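Local coordinates for protein LBCATS-a (Synthetic construct, PDB 5EY5) that probably cleaves indole-3-glycerol phosphate to indole and glyceraldehyde 3-phosphate, as the alpha subunit of tryptophan synthase does, and binds sn-glycerol-3-phosphate, at residues D29-V37 against K80-L88; V95-I106 against G122-L131. All blocks are in the same frame, centred on the assembly; numbering follows the deposited sequence.

Contact 1 (D29-V37 against K80-L88); sequences DLETTLELV and KVFEMVREL
Met-84 turns its CG anti to the backbone N (chi1 -165°) and then bends at chi2 and chi3, which carries SD and CE in among Leu-30, Thr-33, Leu-34 and Val-37. It is a knob in a hole of the facing helix. Met-84 SD lies 3.7 Å from Thr-33 CG2 and 3.8 Å from the backbone N of Leu-34. Leu-34 also has CG anti to its N (chi1 -167°). Its side chain runs past Met-84 in the opposite direction, and Leu-34 CD1 comes 3.7 Å from Leu-88 CG. At one end Leu-30 meets Lys-80 at about a right angle, with Leu-30 CD1 a tight 3.4 Å from Lys-80 CB. At the other end Val-37 CG1 and Leu-88 CD1 are just as close-set, at 3.3 Å. The two helices meet through van der Waals packing, mostly of apolar groups. The Lys-80 amine leads away and bonds to Gly-75 O. Asp-29 is the N-cap of helix 30-42. The axes of 30-37 and 80-88 approach to 10.5 Å, at 38°. These are neighbouring outer helices of a TIM barrel, and Thr-33, Val-37 and Met-84 rest on Leu-50 of strand 48-51 beneath them.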
loop_
_atom_site.group_PDB
_atom_site.type_symbol
_atom_site.label_atom_id
_atom_site.label_comp_id
_atom_site.label_asym_id
_atom_site.label_seq_id
_atom_site.Cartn_x
_atom_site.Cartn_y
_atom_site.Cartn_z
ATOM N N ASP A 29 43.585 -1.079 19.983
ATOM C CA ASP A 29 43.312 -1.556 21.334
ATOM C C ASP A 29 44.053 -0.641 22.293
ATOM O O ASP A 29 44.878 0.174 21.876
ATOM C CB ASP A 29 43.716 -3.024 21.518
ATOM C CG ASP A 29 45.193 -3.267 21.248
ATOM O OD1 ASP A 29 46.013 -2.397 21.587
ATOM O OD2 ASP A 29 45.532 -4.332 20.694
ATOM N N LEU A 30 43.771 -0.796 23.591
ATOM C CA LEU A 30 44.254 0.201 24.554
ATOM C C LEU A 30 45.753 0.094 24.793
ATOM O O LEU A 30 46.423 1.115 25.029
ATOM C CB LEU A 30 43.493 0.073 25.875
ATOM C CG LEU A 30 42.184 0.852 25.936
ATOM C CD1 LEU A 30 41.477 0.630 27.276
ATOM C CD2 LEU A 30 42.433 2.351 25.690
ATOM N N GLU A 31 46.300 -1.124 24.748
ATOM C CA GLU A 31 47.752 -1.272 24.803
ATOM C C GLU A 31 48.417 -0.491 23.674
ATOM O O GLU A 31 49.448 0.159 23.879
ATOM C CB GLU A 31 48.134 -2.752 24.739
ATOM C CG GLU A 31 49.525 -3.025 24.145
ATOM C CD GLU A 31 50.671 -2.362 24.917
ATOM O OE1 GLU A 31 51.724 -2.087 24.301
ATOM O OE2 GLU A 31 50.525 -2.116 26.133
ATOM N N THR A 32 47.831 -0.525 22.477
ATOM C CA THR A 32 48.417 0.207 21.363
ATOM C C THR A 32 48.231 1.709 21.533
ATOM O O THR A 32 49.100 2.488 21.127
ATOM C CB THR A 32 47.809 -0.278 20.043
ATOM O OG1 THR A 32 48.034 -1.686 19.917
ATOM C CG2 THR A 32 48.456 0.435 18.853
ATOM N N THR A 33 47.112 2.129 22.127
ATOM C CA THR A 33 46.922 3.536 22.456
ATOM C C THR A 33 48.029 4.033 23.371
ATOM O O THR A 33 48.629 5.091 23.130
ATOM C CB THR A 33 45.561 3.753 23.131
ATOM O OG1 THR A 33 44.506 3.218 22.317
ATOM C CG2 THR A 33 45.329 5.235 23.356
ATOM N N LEU A 34 48.244 3.329 24.475
ATOM C CA LEU A 34 49.338 3.635 25.384
ATOM C C LEU A 34 50.652 3.802 24.629
ATOM O O LEU A 34 51.329 4.828 24.749
ATOM C CB LEU A 34 49.458 2.518 26.426
ATOM C CG LEU A 34 50.341 2.830 27.627
ATOM C CD1 LEU A 34 49.930 4.186 28.189
ATOM C CD2 LEU A 34 50.174 1.740 28.659
ATOM N N GLU A 35 51.053 2.774 23.873
ATOM C CA GLU A 35 52.247 2.889 23.036
ATOM C C GLU A 35 52.196 4.145 22.169
ATOM O O GLU A 35 53.201 4.853 22.038
ATOM C CB GLU A 35 52.399 1.651 22.157
ATOM C CG GLU A 35 53.056 0.463 22.835
ATOM C CD GLU A 35 53.773 -0.449 21.841
ATOM O OE1 GLU A 35 53.108 -1.327 21.242
ATOM O OE2 GLU A 35 55.002 -0.274 21.652
ATOM N N LEU A 36 51.025 4.452 21.597
ATOM C CA LEU A 36 50.892 5.614 20.716
ATOM C C LEU A 36 51.071 6.916 21.481
ATOM O O LEU A 36 51.796 7.814 21.032
ATOM C CB LEU A 36 49.536 5.591 20.003
ATOM C CG LEU A 36 49.458 4.507 18.928
ATOM C CD1 LEU A 36 48.044 4.352 18.388
ATOM C CD2 LEU A 36 50.456 4.797 17.809
ATOM N N VAL A 37 50.423 7.038 22.644
ATOM C CA VAL A 37 50.608 8.229 23.470
ATOM C C VAL A 37 52.085 8.449 23.748
ATOM O O VAL A 37 52.608 9.560 23.587
ATOM C CB VAL A 37 49.809 8.114 24.778
ATOM C CG1 VAL A 37 50.104 9.322 25.676
ATOM C CG2 VAL A 37 48.310 7.978 24.472
ATOM N N LYS A 80 38.112 1.967 31.322
ATOM C CA LYS A 80 39.350 1.400 30.784
ATOM C C LYS A 80 40.307 2.488 30.294
ATOM O O LYS A 80 41.528 2.345 30.407
ATOM C CB LYS A 80 39.028 0.418 29.654
ATOM C CG LYS A 80 38.542 -0.950 30.138
ATOM C CD LYS A 80 37.996 -1.792 28.991
ATOM C CE LYS A 80 37.396 -3.094 29.489
ATOM N NZ LYS A 80 36.639 -3.809 28.417
ATOM N N VAL A 81 39.784 3.572 29.735
ATOM C CA VAL A 81 40.672 4.656 29.327
ATOM C C VAL A 81 41.239 5.359 30.559
ATOM O O VAL A 81 42.421 5.729 30.588
ATOM C CB VAL A 81 39.932 5.621 28.380
ATOM C CG1 VAL A 81 40.927 6.620 27.718
ATOM C CG2 VAL A 81 39.199 4.816 27.302
ATOM N N PHE A 82 40.422 5.507 31.613
ATOM C CA PHE A 82 40.916 6.015 32.893
ATOM C C PHE A 82 42.086 5.187 33.416
ATOM O O PHE A 82 43.094 5.734 33.877
ATOM C CB PHE A 82 39.783 6.035 33.918
ATOM C CG PHE A 82 38.859 7.217 33.789
ATOM C CD1 PHE A 82 39.362 8.488 33.564
ATOM C CD2 PHE A 82 37.490 7.056 33.911
ATOM C CE1 PHE A 82 38.508 9.573 33.454
ATOM C CE2 PHE A 82 36.634 8.144 33.806
ATOM C CZ PHE A 82 37.139 9.394 33.571
ATOM N N GLU A 83 41.959 3.856 33.392
ATOM C CA GLU A 83 43.051 3.020 33.875
ATOM C C GLU A 83 44.291 3.193 33.009
ATOM O O GLU A 83 45.419 3.186 33.514
ATOM C CB GLU A 83 42.622 1.554 33.921
ATOM N N MET A 84 44.103 3.338 31.698
ATOM C CA MET A 84 45.236 3.602 30.820
ATOM C C MET A 84 45.883 4.939 31.155
ATOM O O MET A 84 47.114 5.045 31.199
ATOM C CB MET A 84 44.787 3.569 29.357
ATOM C CG MET A 84 45.935 3.484 28.365
ATOM S SD MET A 84 45.642 4.545 26.944
ATOM C CE MET A 84 46.008 6.127 27.691
ATOM N N VAL A 85 45.072 5.975 31.407
ATOM C CA VAL A 85 45.642 7.263 31.808
ATOM C C VAL A 85 46.395 7.135 33.127
ATOM O O VAL A 85 47.440 7.774 33.327
ATOM C CB VAL A 85 44.537 8.344 31.874
ATOM C CG1 VAL A 85 45.099 9.671 32.395
ATOM C CG2 VAL A 85 43.928 8.536 30.508
ATOM N N ARG A 86 45.922 6.278 34.030
ATOM C CA ARG A 86 46.654 6.110 35.282
ATOM C C ARG A 86 47.958 5.356 35.063
ATOM O O ARG A 86 48.981 5.696 35.664
ATOM C CB ARG A 86 45.778 5.417 36.327
ATOM C CG ARG A 86 44.715 6.347 36.910
ATOM C CD ARG A 86 44.075 5.786 38.174
ATOM N NE ARG A 86 43.498 4.461 37.960
ATOM C CZ ARG A 86 42.255 4.238 37.534
ATOM N NH1 ARG A 86 41.441 5.257 37.275
ATOM N NH2 ARG A 86 41.825 2.992 37.370
ATOM N N GLU A 87 47.958 4.346 34.191
ATOM C CA GLU A 87 49.232 3.738 33.818
ATOM C C GLU A 87 50.145 4.780 33.196
ATOM O O GLU A 87 51.341 4.833 33.499
ATOM C CB GLU A 87 49.021 2.565 32.856
ATOM C CG GLU A 87 47.976 1.569 33.309
ATOM C CD GLU A 87 48.115 1.213 34.779
ATOM O OE1 GLU A 87 49.133 0.587 35.152
ATOM O OE2 GLU A 87 47.209 1.576 35.563
ATOM N N LEU A 88 49.593 5.636 32.339
ATOM C CA LEU A 88 50.379 6.739 31.799
ATOM C C LEU A 88 50.997 7.570 32.915
ATOM O O LEU A 88 52.207 7.815 32.928
ATOM C CB LEU A 88 49.502 7.612 30.914
ATOM C CG LEU A 88 49.938 7.678 29.458
ATOM C CD1 LEU A 88 48.888 8.435 28.650
ATOM C CD2 LEU A 88 51.330 8.318 29.330
#

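Contact 2 (V95-I106 against G122-L131); sequences VPIVFLTYYNPI and GVDGLIVPDL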
loop_
_atom_site.group_PDB
_atom_site.type_symbol
_atom_site.label_atom_id
_atom_site.label_comp_id
_atom_site.label_asym_id
_atom_site.label_seq_id
_atom_site.Cartn_x
_atom_site.Cartn_y
_atom_site.Cartn_z
ATOM N N VAL A 95 52.654 15.393 30.580
ATOM C CA VAL A 95 51.925 15.644 29.325
ATOM C C VAL A 95 50.460 15.934 29.627
ATOM O O VAL A 95 49.800 15.131 30.310
ATOM C CB VAL A 95 52.051 14.451 28.384
ATOM C CG1 VAL A 95 51.378 13.232 28.995
ATOM C CG2 VAL A 95 51.421 14.789 27.043
ATOM N N PRO A 96 49.898 17.039 29.127
ATOM C CA PRO A 96 48.466 17.278 29.319
ATOM C C PRO A 96 47.650 16.301 28.488
ATOM O O PRO A 96 47.947 16.052 27.316
ATOM C CB PRO A 96 48.272 18.728 28.851
ATOM C CG PRO A 96 49.656 19.334 28.912
ATOM C CD PRO A 96 50.588 18.216 28.572
ATOM N N ILE A 97 46.625 15.740 29.114
ATOM C CA ILE A 97 45.718 14.789 28.479
ATOM C C ILE A 97 44.331 15.409 28.478
ATOM O O ILE A 97 43.870 15.906 29.514
ATOM C CB ILE A 97 45.712 13.433 29.214
ATOM C CG1 ILE A 97 47.078 12.769 29.108
ATOM C CG2 ILE A 97 44.612 12.498 28.654
ATOM C CD1 ILE A 97 47.388 12.283 27.713
ATOM N N VAL A 98 43.687 15.406 27.312
ATOM C CA VAL A 98 42.319 15.883 27.139
ATOM C C VAL A 98 41.476 14.714 26.654
ATOM O O VAL A 98 41.872 14.014 25.712
ATOM C CB VAL A 98 42.246 17.052 26.141
ATOM C CG1 VAL A 98 40.781 17.441 25.862
ATOM C CG2 VAL A 98 43.026 18.246 26.680
ATOM N N PHE A 99 40.334 14.490 27.314
ATOM C CA PHE A 99 39.318 13.551 26.847
ATOM C C PHE A 99 38.355 14.280 25.925
ATOM O O PHE A 99 37.775 15.302 26.313
ATOM C CB PHE A 99 38.522 12.934 28.002
ATOM C CG PHE A 99 39.162 11.736 28.619
ATOM C CD1 PHE A 99 40.436 11.349 28.248
ATOM C CD2 PHE A 99 38.479 10.983 29.570
ATOM C CE1 PHE A 99 41.033 10.233 28.831
ATOM C CE2 PHE A 99 39.055 9.874 30.150
ATOM C CZ PHE A 99 40.342 9.494 29.776
ATOM N N LEU A 100 38.168 13.748 24.714
ATOM C CA LEU A 100 37.146 14.245 23.804
ATOM C C LEU A 100 36.042 13.206 23.834
ATOM O O LEU A 100 36.252 12.047 23.454
ATOM C CB LEU A 100 37.707 14.472 22.396
ATOM C CG LEU A 100 36.808 15.128 21.343
ATOM C CD1 LEU A 100 37.668 15.776 20.254
ATOM C CD2 LEU A 100 35.829 14.110 20.743
ATOM N N THR A 101 34.893 13.583 24.376
ATOM C CA THR A 101 33.845 12.598 24.574
ATOM C C THR A 101 32.512 13.259 24.295
ATOM O O THR A 101 32.318 14.419 24.644
ATOM C CB THR A 101 33.865 12.009 25.999
ATOM O OG1 THR A 101 32.746 11.125 26.180
ATOM C CG2 THR A 101 33.816 13.099 27.062
ATOM N N TYR A 102 31.619 12.535 23.626
ATOM C CA TYR A 102 30.234 12.967 23.572
ATOM C C TYR A 102 29.624 12.918 24.965
ATOM O O TYR A 102 30.180 12.327 25.891
ATOM C CB TYR A 102 29.465 12.114 22.568
ATOM C CG TYR A 102 29.965 12.414 21.178
ATOM C CD1 TYR A 102 31.127 11.829 20.703
ATOM C CD2 TYR A 102 29.318 13.340 20.377
ATOM C CE1 TYR A 102 31.609 12.132 19.441
ATOM C CE2 TYR A 102 29.790 13.649 19.117
ATOM C CZ TYR A 102 30.936 13.039 18.655
ATOM O OH TYR A 102 31.402 13.337 17.402
ATOM N N TYR A 103 28.465 13.569 25.105
ATOM C CA TYR A 103 27.917 13.855 26.417
ATOM C C TYR A 103 27.250 12.645 27.053
ATOM O O TYR A 103 27.325 12.468 28.271
ATOM C CB TYR A 103 26.906 14.995 26.309
ATOM C CG TYR A 103 26.494 15.526 27.641
ATOM C CD1 TYR A 103 27.449 15.920 28.562
ATOM C CD2 TYR A 103 25.151 15.642 27.987
ATOM C CE1 TYR A 103 27.087 16.410 29.786
ATOM C CE2 TYR A 103 24.780 16.137 29.221
ATOM C CZ TYR A 103 25.760 16.521 30.110
ATOM O OH TYR A 103 25.421 17.027 31.341
ATOM N N ASN A 104 26.553 11.821 26.277
ATOM C CA ASN A 104 25.824 10.739 26.922
ATOM C C ASN A 104 26.710 9.753 27.675
ATOM O O ASN A 104 26.238 9.211 28.689
ATOM C CB ASN A 104 24.954 9.969 25.930
ATOM C CG ASN A 104 23.914 9.168 26.642
ATOM O OD1 ASN A 104 23.098 9.735 27.348
ATOM N ND2 ASN A 104 23.945 7.846 26.502
ATOM N N PRO A 105 27.926 9.410 27.235
ATOM C CA PRO A 105 28.769 8.574 28.112
ATOM C C PRO A 105 29.094 9.258 29.429
ATOM O O PRO A 105 29.122 8.607 30.478
ATOM C CB PRO A 105 30.026 8.329 27.261
ATOM C CG PRO A 105 29.505 8.332 25.878
ATOM C CD PRO A 105 28.458 9.455 25.864
ATOM N N ILE A 106 29.346 10.567 29.385
ATOM C CA ILE A 106 29.557 11.368 30.598
ATOM C C ILE A 106 28.302 11.377 31.458
ATOM O O ILE A 106 28.325 11.054 32.653
ATOM C CB ILE A 106 29.941 12.808 30.222
ATOM C CG1 ILE A 106 31.369 12.878 29.698
ATOM C CG2 ILE A 106 29.754 13.754 31.411
ATOM C CD1 ILE A 106 31.729 14.293 29.336
ATOM N N GLY A 122 44.135 11.899 36.240
ATOM C CA GLY A 122 45.138 12.786 35.687
ATOM C C GLY A 122 44.749 13.287 34.312
ATOM O O GLY A 122 45.602 13.427 33.430
ATOM N N VAL A 123 43.457 13.546 34.117
ATOM C CA VAL A 123 42.933 14.088 32.864
ATOM C C VAL A 123 42.741 15.580 33.055
ATOM O O VAL A 123 42.005 16.010 33.946
ATOM C CB VAL A 123 41.608 13.431 32.460
ATOM C CG1 VAL A 123 40.949 14.239 31.316
ATOM C CG2 VAL A 123 41.821 11.980 32.044
ATOM N N ASP A 124 43.364 16.374 32.197
ATOM C CA ASP A 124 43.429 17.804 32.453
ATOM C C ASP A 124 42.299 18.591 31.815
ATOM O O ASP A 124 41.988 19.688 32.285
ATOM C CB ASP A 124 44.789 18.314 31.986
ATOM C CG ASP A 124 45.930 17.499 32.593
ATOM O OD1 ASP A 124 46.580 16.719 31.861
ATOM O OD2 ASP A 124 46.136 17.607 33.821
ATOM N N GLY A 125 41.671 18.072 30.768
ATOM C CA GLY A 125 40.683 18.865 30.071
ATOM C C GLY A 125 39.681 17.997 29.346
ATOM O O GLY A 125 39.874 16.790 29.157
ATOM N N LEU A 126 38.585 18.639 28.957
ATOM C CA LEU A 126 37.438 17.973 28.368
ATOM C C LEU A 126 37.003 18.743 27.140
ATOM O O LEU A 126 36.892 19.972 27.181
ATOM C CB LEU A 126 36.269 17.887 29.349
ATOM C CG LEU A 126 36.541 17.109 30.633
ATOM C CD1 LEU A 126 35.256 16.959 31.436
ATOM C CD2 LEU A 126 37.144 15.740 30.309
ATOM N N ILE A 127 36.783 18.008 26.055
ATOM C CA ILE A 127 36.132 18.496 24.848
ATOM C C ILE A 127 34.865 17.673 24.681
ATOM O O ILE A 127 34.936 16.445 24.604
ATOM C CB ILE A 127 37.044 18.351 23.621
ATOM C CG1 ILE A 127 38.304 19.197 23.802
ATOM C CG2 ILE A 127 36.291 18.717 22.326
ATOM C CD1 ILE A 127 39.338 18.942 22.709
ATOM N N VAL A 128 33.714 18.325 24.686
ATOM C CA VAL A 128 32.431 17.636 24.605
ATOM C C VAL A 128 31.695 18.145 23.371
ATOM O O VAL A 128 31.023 19.171 23.416
ATOM C CB VAL A 128 31.595 17.852 25.877
ATOM C CG1 VAL A 128 30.303 17.046 25.788
ATOM C CG2 VAL A 128 32.403 17.468 27.098
ATOM N N PRO A 129 31.794 17.444 22.243
ATOM C CA PRO A 129 31.366 18.069 20.983
ATOM C C PRO A 129 29.876 18.397 20.913
ATOM O O PRO A 129 29.519 19.355 20.231
ATOM C CB PRO A 129 31.790 17.041 19.925
ATOM C CG PRO A 129 32.970 16.317 20.561
ATOM C CD PRO A 129 32.586 16.224 22.018
ATOM N N ASP A 130 28.983 17.660 21.580
ATOM C CA ASP A 130 27.557 17.967 21.468
ATOM C C ASP A 130 27.003 18.729 22.671
ATOM O O ASP A 130 25.799 18.647 22.948
ATOM C CB ASP A 130 26.745 16.688 21.234
ATOM C CG ASP A 130 27.084 15.581 22.232
ATOM O OD1 ASP A 130 28.013 15.766 23.060
ATOM O OD2 ASP A 130 26.434 14.516 22.161
ATOM N N LEU A 131 27.833 19.504 23.376
ATOM C CA LEU A 131 27.402 20.206 24.589
ATOM C C LEU A 131 27.659 21.707 24.490
ATOM O O LEU A 131 28.759 22.180 24.813
ATOM C CB LEU A 131 28.111 19.633 25.817
ATOM C CG LEU A 131 27.583 20.114 27.175
ATOM C CD1 LEU A 131 26.158 19.632 27.405
ATOM C CD2 LEU A 131 28.493 19.702 28.319
HETATM O O HOH W 1 25.922 12.241 23.588
#
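Val-123 crosses Phe-99 at about a right angle and lays CG2 over one ring face, offset toward the rim, in a CH-pi contact 3.8 Å from the centroid. Leu-131 comes to Tyr-103 obliquely, also in a CH-pi contact, with CD1 over the ring centre at 3.9 Å, 2° off the normal. Tyr-103 has CG anti to the backbone N (chi1 -169°), which turns its ring to Leu-131. The Tyr-102 ring has Pro-129 CG over one face and Asp-130 OD2 at its edge. Strands 97-100 and 125-127 pair in parallel. Ile-127 N gives a nearly straight bond to Phe-99 O (172°). Leu-100 packs its CG 3.8 Å from Ile-127 CG2 and touches the bound sn-glycerol-3-phosphate. Without the Tyr-103 ring, as with an alanine here, Leu-131 CD1 would probably lose the face it covers and a gap would open. Asp-124 OD1 takes the N-H of Ile-97 on its anti lone pair at 2.9 Å. Asp-124 also forms salt bridges with Arg-3 and Arg-89, likely to keep it ionised. Thus Asp-124 firmly takes one backbone N-H and Asp-130 OD1 weakly takes that of Tyr-103 at the far end, while backbone hydrogen bonds and apolar packing hold the middle.

In the fold
From the N terminus, contact 1 comes first. It closes a loop of 42 residues that runs through strand 48-51 and helix 62-73, and it joins two outer helices of the barrel. Helix 78-91 then leads through a short loop into strand 97-100, where contact 2 opens. Contact 2 spans 15 residues, nearly all helical, and sets the third strand beside the fourth in a beta-alpha-beta crossover. The two loops follow in series and neither nests in nor crosses the other. They meet through Phe-99, whose ring packs against Val-81, Phe-82 and Val-85 of helix 78-91. There helix 78-91 is tied to the barrel wall.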